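Local coordinates for endoglucanase (PDB 1UWW), which hydrolyses internal beta-1,4-glucosidic linkages of cellulose, the chain here being its family 28 carbohydrate-binding module, specific for non-crystalline cellulose, at residues Ser20-Trp32 with Leu42-Trp55. Residues are numbered along the deposited sequence; the frame is centred on the assembly and turned at random.
Sequences SVFEDGTRQGWDW and LTIEEANGSNALSW. With CA (calcium ion), chain C.
Phe22 lies over Leu53, whose CB stands 3.9 Å from the ring centroid, while CD1 of Ile44 meets ring atom CD1 of Phe22. Here the loop that leads into strand 30-32 packs tightly on the hairpin of strands 43-47 and 50-58. Leu53, with CG anti to the backbone N (chi1 -177°), spreads its two methyls: CD1 reaches CG of Arg27, and CD2 lies 3.8 Å from CB of Trp30. Farther on, Leu42 CD1 sits over the five-membered ring of Trp32, 3.6 Å from its centroid. Trp32 turns its edge, at CH2, toward the face of Trp55, a T-shaped pair with planes at 80°. NE1 of Trp32 hydrogen-bonds to Thr40 O.

The more solvent-exposed end is polar. Calcium is bound by Val21 O, Asn51 O, Ser50 OG and Glu23 OE2, the last at 2.4 Å, with Asp184 and water completing the site. Bent at chi2 (-55°), Glu23 also accepts through both oxygens: OE2 takes Asn51 N at 3.0 Å on its syn lone pair, and OE1 takes Asn51 ND2 from out of the carboxylate plane. Because one ion gathers oxygens from loop, hairpin and strand 180-189, calcium probably offsets the carboxylate charges and pins this edge of the beta-sandwich.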
# COMPACT_ATOMS: atom_id res chain seq x y z
N SER A 20 3.06 18.20 -14.95
CA SER A 20 3.68 17.56 -16.11
C SER A 20 2.59 17.13 -17.10
O SER A 20 1.77 16.27 -16.80
CB SER A 20 4.53 16.35 -15.68
OG SER A 20 5.41 16.64 -14.59
N VAL A 21 2.55 17.79 -18.26
CA VAL A 21 1.55 17.57 -19.28
C VAL A 21 2.09 16.93 -20.58
O VAL A 21 1.32 16.49 -21.41
CB VAL A 21 0.76 18.87 -19.59
CG1 VAL A 21 0.06 19.36 -18.33
CG2 VAL A 21 1.68 19.96 -20.15
N PHE A 22 3.39 16.90 -20.76
CA PHE A 22 4.03 16.15 -21.87
C PHE A 22 3.61 16.63 -23.24
O PHE A 22 3.49 15.84 -24.15
CB PHE A 22 3.83 14.63 -21.71
CG PHE A 22 4.18 14.14 -20.31
CD1 PHE A 22 5.52 14.05 -19.92
CD2 PHE A 22 3.18 13.82 -19.39
CE1 PHE A 22 5.83 13.63 -18.64
CE2 PHE A 22 3.51 13.43 -18.11
CZ PHE A 22 4.85 13.32 -17.74
N GLU A 23 3.44 17.95 -23.38
CA GLU A 23 3.01 18.54 -24.65
C GLU A 23 4.11 19.23 -25.45
O GLU A 23 3.82 19.81 -26.50
CB GLU A 23 1.85 19.50 -24.41
CG GLU A 23 0.60 18.85 -23.81
CD GLU A 23 0.09 17.64 -24.60
OE1 GLU A 23 0.18 17.60 -25.87
OE2 GLU A 23 -0.47 16.73 -23.95
N ASP A 24 5.36 19.12 -25.02
CA ASP A 24 6.50 19.77 -25.68
C ASP A 24 7.46 18.77 -26.32
O ASP A 24 8.62 19.10 -26.58
CB ASP A 24 7.26 20.67 -24.69
CG ASP A 24 7.86 19.90 -23.50
OD1 ASP A 24 7.77 18.65 -23.46
OD2 ASP A 24 8.44 20.47 -22.54
N GLY A 25 7.01 17.53 -26.55
CA GLY A 25 7.86 16.50 -27.11
C GLY A 25 8.92 15.94 -26.17
O GLY A 25 9.76 15.14 -26.62
N THR A 26 8.87 16.29 -24.88
CA THR A 26 9.81 15.77 -23.89
C THR A 26 9.12 15.11 -22.71
O THR A 26 7.93 15.25 -22.50
CB THR A 26 10.71 16.87 -23.30
OG1 THR A 26 10.02 17.61 -22.28
CG2 THR A 26 11.16 17.92 -24.34
N ARG A 27 9.94 14.43 -21.91
CA ARG A 27 9.54 13.76 -20.68
C ARG A 27 9.42 14.73 -19.50
O ARG A 27 9.14 14.29 -18.39
CB ARG A 27 10.50 12.64 -20.34
CG ARG A 27 10.57 11.55 -21.39
CD ARG A 27 11.52 10.45 -21.00
NE ARG A 27 12.91 10.73 -21.34
CZ ARG A 27 13.96 10.47 -20.61
NH1 ARG A 27 13.87 10.04 -19.36
NH2 ARG A 27 15.17 10.71 -21.12
N GLN A 28 9.65 16.02 -19.72
CA GLN A 28 9.53 17.03 -18.67
C GLN A 28 10.21 16.63 -17.35
O GLN A 28 9.69 16.84 -16.26
CB GLN A 28 8.09 17.48 -18.47
CG GLN A 28 7.50 18.11 -19.74
CD GLN A 28 6.26 18.91 -19.49
OE1 GLN A 28 5.24 18.38 -19.06
NE2 GLN A 28 6.33 20.22 -19.74
N GLY A 29 11.40 16.06 -17.46
CA GLY A 29 12.22 15.72 -16.31
C GLY A 29 12.01 14.34 -15.71
O GLY A 29 12.70 14.00 -14.75
N TRP A 30 11.05 13.58 -16.22
CA TRP A 30 10.77 12.23 -15.72
C TRP A 30 11.74 11.21 -16.29
O TRP A 30 12.05 11.24 -17.49
CB TRP A 30 9.32 11.84 -16.05
CG TRP A 30 8.33 12.60 -15.23
CD1 TRP A 30 7.79 13.82 -15.49
CD2 TRP A 30 7.81 12.18 -13.97
NE1 TRP A 30 6.94 14.18 -14.47
CE2 TRP A 30 6.96 13.20 -13.51
CE3 TRP A 30 8.01 11.06 -13.16
CZ2 TRP A 30 6.28 13.11 -12.29
CZ3 TRP A 30 7.34 10.97 -11.96
CH2 TRP A 30 6.48 12.00 -11.53
N ASP A 31 12.16 10.27 -15.47
CA ASP A 31 13.11 9.25 -15.86
C ASP A 31 12.89 8.02 -15.00
O ASP A 31 12.04 8.02 -14.09
CB ASP A 31 14.52 9.78 -15.64
CG ASP A 31 15.54 9.18 -16.57
OD1 ASP A 31 15.27 8.18 -17.26
OD2 ASP A 31 16.68 9.72 -16.71
N TRP A 32 13.62 6.96 -15.27
CA TRP A 32 13.62 5.78 -14.42
C TRP A 32 14.45 6.02 -13.16
O TRP A 32 15.57 6.53 -13.24
CB TRP A 32 14.16 4.56 -15.15
CG TRP A 32 13.32 4.07 -16.25
CD1 TRP A 32 13.68 3.92 -17.56
CD2 TRP A 32 11.93 3.64 -16.18
NE1 TRP A 32 12.63 3.43 -18.30
CE2 TRP A 32 11.54 3.25 -17.47
CE3 TRP A 32 11.00 3.51 -15.13
CZ2 TRP A 32 10.28 2.74 -17.75
CZ3 TRP A 32 9.75 3.03 -15.43
CH2 TRP A 32 9.40 2.64 -16.72
N LEU A 42 11.08 5.03 -22.60
CA LEU A 42 10.07 5.99 -22.14
C LEU A 42 9.88 6.99 -23.26
O LEU A 42 10.81 7.74 -23.61
CB LEU A 42 10.56 6.74 -20.91
CG LEU A 42 10.48 6.06 -19.56
CD1 LEU A 42 11.35 6.76 -18.52
CD2 LEU A 42 9.04 6.01 -19.09
N THR A 43 8.70 6.99 -23.85
CA THR A 43 8.38 7.88 -24.97
C THR A 43 7.09 8.65 -24.71
O THR A 43 6.34 8.37 -23.77
CB THR A 43 8.27 7.10 -26.29
OG1 THR A 43 7.22 6.15 -26.19
CG2 THR A 43 9.57 6.32 -26.59
N ILE A 44 6.84 9.64 -25.54
CA ILE A 44 5.62 10.40 -25.44
C ILE A 44 4.63 9.87 -26.49
O ILE A 44 4.94 9.85 -27.68
CB ILE A 44 5.90 11.91 -25.65
CG1 ILE A 44 6.93 12.46 -24.64
CG2 ILE A 44 4.57 12.69 -25.55
CD1 ILE A 44 6.70 12.07 -23.21
N GLU A 45 3.46 9.43 -26.05
CA GLU A 45 2.47 8.78 -26.91
C GLU A 45 1.07 9.36 -26.62
O GLU A 45 0.77 9.79 -25.51
CB GLU A 45 2.48 7.27 -26.72
CG GLU A 45 3.85 6.60 -26.85
CD GLU A 45 4.41 6.61 -28.26
OE1 GLU A 45 3.64 6.89 -29.23
OE2 GLU A 45 5.64 6.36 -28.35
N GLU A 46 0.18 9.31 -27.61
CA GLU A 46 -1.18 9.80 -27.46
C GLU A 46 -2.03 8.85 -26.62
O GLU A 46 -2.02 7.63 -26.82
CB GLU A 46 -1.81 10.02 -28.84
CG GLU A 46 -3.20 10.65 -28.79
CD GLU A 46 -4.34 9.63 -28.75
OE1 GLU A 46 -4.15 8.47 -29.19
OE2 GLU A 46 -5.46 9.97 -28.29
N ALA A 47 -2.75 9.40 -25.65
CA ALA A 47 -3.75 8.66 -24.89
C ALA A 47 -4.90 9.60 -24.58
O ALA A 47 -4.71 10.66 -23.98
CB ALA A 47 -3.17 8.11 -23.59
N ASN A 48 -6.10 9.21 -24.98
CA ASN A 48 -7.31 9.94 -24.59
C ASN A 48 -7.30 11.40 -25.07
O ASN A 48 -7.83 12.27 -24.39
CB ASN A 48 -7.48 9.82 -23.06
CG ASN A 48 -8.84 10.29 -22.54
OD1 ASN A 48 -9.87 10.17 -23.23
ND2 ASN A 48 -8.87 10.71 -21.29
N GLY A 49 -6.69 11.63 -26.22
CA GLY A 49 -6.64 12.94 -26.85
C GLY A 49 -5.64 13.90 -26.26
O GLY A 49 -5.76 15.14 -26.39
N SER A 50 -4.61 13.35 -25.62
CA SER A 50 -3.53 14.18 -25.13
C SER A 50 -2.25 13.36 -25.16
O SER A 50 -2.30 12.14 -25.15
CB SER A 50 -3.84 14.65 -23.71
OG SER A 50 -2.87 15.58 -23.23
N ASN A 51 -1.12 14.01 -25.16
CA ASN A 51 0.15 13.32 -25.12
C ASN A 51 0.52 12.96 -23.68
O ASN A 51 0.29 13.72 -22.76
CB ASN A 51 1.23 14.16 -25.76
CG ASN A 51 1.09 14.23 -27.25
OD1 ASN A 51 0.97 13.20 -27.94
ND2 ASN A 51 1.08 15.44 -27.77
N ALA A 52 1.13 11.78 -23.53
CA ALA A 52 1.37 11.19 -22.22
C ALA A 52 2.74 10.50 -22.20
O ALA A 52 3.22 10.04 -23.21
CB ALA A 52 0.29 10.20 -21.94
N LEU A 53 3.35 10.41 -21.03
CA LEU A 53 4.56 9.63 -20.80
C LEU A 53 4.17 8.14 -20.87
O LEU A 53 3.23 7.73 -20.22
CB LEU A 53 5.12 9.95 -19.43
CG LEU A 53 6.43 9.28 -19.04
CD1 LEU A 53 7.58 9.78 -19.89
CD2 LEU A 53 6.72 9.49 -17.56
N SER A 54 4.92 7.32 -21.61
CA SER A 54 4.51 5.94 -21.90
C SER A 54 5.67 4.96 -21.94
O SER A 54 6.79 5.31 -22.30
CB SER A 54 3.72 5.94 -23.22
OG SER A 54 3.12 4.71 -23.51
N TRP A 55 5.38 3.74 -21.51
CA TRP A 55 6.32 2.62 -21.68
C TRP A 55 5.48 1.35 -21.81
O TRP A 55 4.31 1.33 -21.47
CB TRP A 55 7.33 2.56 -20.52
CG TRP A 55 6.75 2.25 -19.18
CD1 TRP A 55 6.75 1.03 -18.57
CD2 TRP A 55 6.11 3.16 -18.25
NE1 TRP A 55 6.14 1.11 -17.35
CE2 TRP A 55 5.75 2.41 -17.12
CE3 TRP A 55 5.80 4.52 -18.28
CZ2 TRP A 55 5.11 2.98 -16.01
CZ3 TRP A 55 5.15 5.08 -17.17
CH2 TRP A 55 4.82 4.31 -16.07
CA CA C . -0.80 15.56 -21.93
O HOH W 1 -1.98 17.23 -20.77